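Local coordinates for Iron(III) ABC transporter, periplasmic iron-compound-binding protein (Vibrio cholerae, PDB 5GGY) that probably binds ferric siderophores such as Desferal in the periplasm and passes them to an ABC transporter for iron uptake, at residues 198-202 against 203-207; 53-56 against 57-61. One frame throughout, in Å; residues are numbered along the deposited sequence.

Both contacts are local turns near the surface that lead into short strands, but they belong to different parts of the two-lobed binding protein. Their centres are 31 Å apart, their nearest atoms about 16 Å, and they lie on opposite sides of the chain's centre. Contact 1 feeds strand 204-208 of the mixed six-stranded sheet, while contact 2 feeds strand 60-61 of a small two-stranded parallel sheet. Two overlapping turns, each closed by one backbone bond, the second weak, hold contact 1 around a buried glycine, and its side chains mostly brush past backbone carbonyls. Contact 2 relies on one turn bond and on valine and proline carbons that nestle against helices.

Contact 1. Residues 198-202 against 203-207; sequences PPKEW and GIVQK
The CB of Trp202 lies over the start of the Ile204 side chain, 3.7 Å from CG1, with CD1 of Ile204 a little farther along. Here the chain makes two overlapping beta turns just before strand 204-208. The first, Lys200 to Gly203, has the backbone angles of a type II turn; Gly203 N bonds Lys200 O at 3.3 Å, approaching from 65° above the carbonyl plane. The second is closed by a weak bond of 3.3 Å from Ile204 N to Glu201 O. Trp202 and Gly203 both have positive phi; they are the two central residues of this second turn.

The indole of Trp202 leads away from the turn, and the side chain touches Pro86, while its backbone bonds Phe106. Since these two precede the long helix 130-154 that joins the lobes of this fold, the turn probably lies where the lobes approach each other. Strand 204-208 runs antiparallel to strand 172-176.

On the other flank the aliphatic base of Lys200 crosses Val205. Its CG, anti to the carbonyl carbon (chi1 -66°), stands 4.1 Å from Val205 CB, and Lys200 CB sits 3.2 Å from Ile204 O.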
loop_
_atom_site.group_PDB
_atom_site.type_symbol
_atom_site.label_atom_id
_atom_site.label_comp_id
_atom_site.label_asym_id
_atom_site.label_seq_id
_atom_site.Cartn_x
_atom_site.Cartn_y
_atom_site.Cartn_z
ATOM N N PRO A 198 -15.991 -16.515 8.393
ATOM C CA PRO A 198 -16.132 -15.338 9.255
ATOM C C PRO A 198 -14.843 -15.036 10.011
ATOM O O PRO A 198 -14.060 -15.953 10.247
ATOM C CB PRO A 198 -17.256 -15.741 10.218
ATOM C CG PRO A 198 -17.254 -17.231 10.208
ATOM C CD PRO A 198 -16.884 -17.610 8.808
ATOM N N PRO A 199 -14.630 -13.768 10.395
ATOM C CA PRO A 199 -13.398 -13.362 11.080
ATOM C C PRO A 199 -13.198 -14.081 12.413
ATOM O O PRO A 199 -14.151 -14.279 13.167
ATOM C CB PRO A 199 -13.592 -11.858 11.294
ATOM C CG PRO A 199 -15.068 -11.649 11.235
ATOM C CD PRO A 199 -15.573 -12.646 10.243
ATOM N N LYS A 200 -11.959 -14.477 12.686
ATOM C CA LYS A 200 -11.621 -15.199 13.904
ATOM C C LYS A 200 -10.307 -14.681 14.471
ATOM O O LYS A 200 -9.643 -13.848 13.852
ATOM C CB LYS A 200 -11.521 -16.704 13.628
ATOM C CG LYS A 200 -12.831 -17.366 13.236
ATOM C CD LYS A 200 -13.503 -18.014 14.434
ATOM C CE LYS A 200 -15.016 -17.928 14.330
ATOM N NZ LYS A 200 -15.674 -18.685 15.423
ATOM N N GLU A 201 -9.939 -15.164 15.651
ATOM C CA GLU A 201 -8.625 -14.869 16.199
ATOM C C GLU A 201 -7.579 -15.607 15.370
ATOM O O GLU A 201 -7.810 -16.745 14.950
ATOM C CB GLU A 201 -8.533 -15.273 17.669
ATOM C CG GLU A 201 -7.250 -14.809 18.352
ATOM C CD GLU A 201 -7.106 -15.344 19.765
ATOM O OE1 GLU A 201 -7.927 -16.196 20.169
ATOM O OE2 GLU A 201 -6.169 -14.914 20.472
ATOM N N TRP A 202 -6.451 -14.941 15.119
ATOM C CA TRP A 202 -5.367 -15.458 14.276
ATOM C C TRP A 202 -5.791 -15.676 12.824
ATOM O O TRP A 202 -5.008 -16.176 12.013
ATOM C CB TRP A 202 -4.807 -16.766 14.847
ATOM C CG TRP A 202 -4.234 -16.624 16.216
ATOM C CD1 TRP A 202 -4.766 -17.094 17.379
ATOM C CD2 TRP A 202 -3.019 -15.956 16.569
ATOM N NE1 TRP A 202 -3.953 -16.764 18.438
ATOM C CE2 TRP A 202 -2.873 -16.065 17.966
ATOM C CE3 TRP A 202 -2.037 -15.279 15.839
ATOM C CZ2 TRP A 202 -1.788 -15.520 18.648
ATOM C CZ3 TRP A 202 -0.961 -14.740 16.517
ATOM C CH2 TRP A 202 -0.844 -14.862 17.906
ATOM N N GLY A 203 -7.022 -15.294 12.499
ATOM C CA GLY A 203 -7.551 -15.470 11.160
ATOM C C GLY A 203 -7.724 -16.933 10.791
ATOM O O GLY A 203 -7.545 -17.307 9.633
ATOM N N ILE A 204 -8.069 -17.766 11.772
ATOM C CA ILE A 204 -8.241 -19.195 11.532
ATOM C C ILE A 204 -9.474 -19.771 12.225
ATOM O O ILE A 204 -9.842 -19.359 13.317
ATOM C CB ILE A 204 -7.004 -20.006 11.989
ATOM C CG1 ILE A 204 -6.665 -19.697 13.439
ATOM C CG2 ILE A 204 -5.819 -19.736 11.086
ATOM C CD1 ILE A 204 -5.622 -20.604 14.033
ATOM N N VAL A 205 -10.104 -20.742 11.575
ATOM C CA VAL A 205 -11.166 -21.520 12.197
ATOM C C VAL A 205 -10.886 -23.001 11.952
ATOM O O VAL A 205 -10.432 -23.391 10.872
ATOM C CB VAL A 205 -12.566 -21.130 11.665
ATOM C CG1 VAL A 205 -12.692 -21.403 10.171
ATOM C CG2 VAL A 205 -13.657 -21.861 12.446
ATOM N N GLN A 206 -11.130 -23.826 12.962
ATOM C CA GLN A 206 -10.797 -25.239 12.866
ATOM C C GLN A 206 -11.955 -26.056 12.305
ATOM O O GLN A 206 -13.091 -25.960 12.778
ATOM C CB GLN A 206 -10.379 -25.788 14.230
ATOM C CG GLN A 206 -9.788 -27.182 14.162
ATOM C CD GLN A 206 -9.201 -27.635 15.480
ATOM O OE1 GLN A 206 -9.125 -26.863 16.436
ATOM N NE2 GLN A 206 -8.780 -28.892 15.538
ATOM N N LYS A 207 -11.654 -26.860 11.290
ATOM C CA LYS A 207 -12.656 -27.691 10.635
ATOM C C LYS A 207 -12.220 -29.148 10.553
ATOM O O LYS A 207 -11.026 -29.447 10.511
ATOM C CB LYS A 207 -12.946 -27.171 9.225
ATOM C CG LYS A 207 -13.596 -25.802 9.176
ATOM C CD LYS A 207 -14.964 -25.824 9.832
ATOM C CE LYS A 207 -15.667 -24.485 9.692
ATOM N NZ LYS A 207 -16.977 -24.483 10.405
#

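Contact 2. Residues 53-56 against 57-61; sequences PEVP and SSVQD
Val55 and Val59 meet almost at right angles, CG1 of Val55 lying 3.7 Å from CG2 of Val59. That methyl of Val59 is the hub of the tight side of a type I beta turn running from Pro56 to Val59. It also faces Pro56 CD at 4.0 Å and comes within 3.3 Å of Pro56 O. The torsions aim the two branches at one another: CG1 of Val55 is anti to its backbone N (chi1 174°), whereas CG2 of Val59 is anti to the carbonyl carbon. One bond closes the turn, Val59 N to Pro56 O at 3.2 Å, with the donor 52° above the carbonyl plane.

The corner residues make up the looser, exposed side. CB of Ser57 points away from the preceding segment, and Ser58 OG comes no nearer to the side chain of Pro56 than 4.0 Å, at Pro56 CB, though it has a weak hydrogen bond to Gln36.

The apolar side faces inward: Val55 and the buried Val59 rest on Leu43 of helix 43-49, and Pro56 touches Leu31 of helix 24-32. Beyond the turn the chain enters strand 60-61, where Gln60 pairs through its backbone with Val38 and Ala40 alongside the parallel strand 39-40.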
loop_
_atom_site.group_PDB
_atom_site.type_symbol
_atom_site.label_atom_id
_atom_site.label_comp_id
_atom_site.label_asym_id
_atom_site.label_seq_id
_atom_site.Cartn_x
_atom_site.Cartn_y
_atom_site.Cartn_z
ATOM N N PRO A 53 12.249 -13.144 6.706
ATOM C CA PRO A 53 13.666 -12.847 6.454
ATOM C C PRO A 53 14.613 -13.634 7.358
ATOM O O PRO A 53 14.230 -14.018 8.465
ATOM C CB PRO A 53 13.759 -11.348 6.746
ATOM C CG PRO A 53 12.719 -11.119 7.769
ATOM C CD PRO A 53 11.581 -12.039 7.413
ATOM N N GLU A 54 15.831 -13.871 6.883
ATOM C CA GLU A 54 16.810 -14.636 7.645
ATOM C C GLU A 54 17.276 -13.873 8.879
ATOM O O GLU A 54 17.642 -12.701 8.796
ATOM C CB GLU A 54 18.016 -14.993 6.776
ATOM C CG GLU A 54 19.081 -15.785 7.522
ATOM C CD GLU A 54 20.392 -15.880 6.767
ATOM O OE1 GLU A 54 21.379 -16.372 7.354
ATOM O OE2 GLU A 54 20.437 -15.464 5.589
ATOM N N VAL A 55 17.256 -14.546 10.024
ATOM C CA VAL A 55 17.757 -13.959 11.257
ATOM C C VAL A 55 19.280 -14.019 11.287
ATOM O O VAL A 55 19.861 -15.092 11.135
ATOM C CB VAL A 55 17.188 -14.680 12.494
ATOM C CG1 VAL A 55 17.832 -14.153 13.763
ATOM C CG2 VAL A 55 15.674 -14.523 12.549
ATOM N N PRO A 56 19.933 -12.859 11.461
ATOM C CA PRO A 56 21.392 -12.800 11.609
ATOM C C PRO A 56 21.871 -13.634 12.795
ATOM O O PRO A 56 21.172 -13.727 13.801
ATOM C CB PRO A 56 21.666 -11.309 11.839
ATOM C CG PRO A 56 20.488 -10.609 11.256
ATOM C CD PRO A 56 19.320 -11.519 11.474
ATOM N N SER A 57 23.053 -14.227 12.676
ATOM C CA SER A 57 23.584 -15.110 13.710
ATOM C C SER A 57 23.931 -14.360 14.998
ATOM O O SER A 57 24.122 -14.977 16.047
ATOM C CB SER A 57 24.819 -15.853 13.190
ATOM O OG SER A 57 25.821 -14.945 12.768
ATOM N N SER A 58 24.006 -13.036 14.915
ATOM C CA SER A 58 24.328 -12.209 16.074
ATOM C C SER A 58 23.195 -12.201 17.096
ATOM O O SER A 58 23.429 -12.030 18.292
ATOM C CB SER A 58 24.632 -10.778 15.641
ATOM O OG SER A 58 23.446 -10.111 15.246
ATOM N N VAL A 59 21.970 -12.376 16.612
ATOM C CA VAL A 59 20.783 -12.356 17.463
ATOM C C VAL A 59 20.764 -13.528 18.435
ATOM O O VAL A 59 20.882 -14.683 18.024
ATOM C CB VAL A 59 19.494 -12.397 16.623
ATOM C CG1 VAL A 59 18.278 -12.157 17.506
ATOM C CG2 VAL A 59 19.564 -11.374 15.502
ATOM N N GLN A 60 20.610 -13.231 19.722
ATOM C CA GLN A 60 20.524 -14.280 20.731
ATOM C C GLN A 60 19.086 -14.738 20.938
ATOM O O GLN A 60 18.146 -13.951 20.805
ATOM C CB GLN A 60 21.108 -13.808 22.063
ATOM C CG GLN A 60 22.599 -13.550 22.036
ATOM C CD GLN A 60 23.269 -13.945 23.336
ATOM O OE1 GLN A 60 23.054 -15.042 23.849
ATOM N NE2 GLN A 60 24.080 -13.046 23.881
ATOM N N ASP A 61 18.928 -16.017 21.263
ATOM C CA ASP A 61 17.617 -16.579 21.559
ATOM C C ASP A 61 17.259 -16.315 23.023
ATOM O O ASP A 61 18.003 -16.695 23.931
ATOM C CB ASP A 61 17.596 -18.078 21.254
ATOM C CG ASP A 61 16.189 -18.648 21.213
ATOM O OD1 ASP A 61 15.403 -18.390 22.151
ATOM O OD2 ASP A 61 15.867 -19.355 20.233
#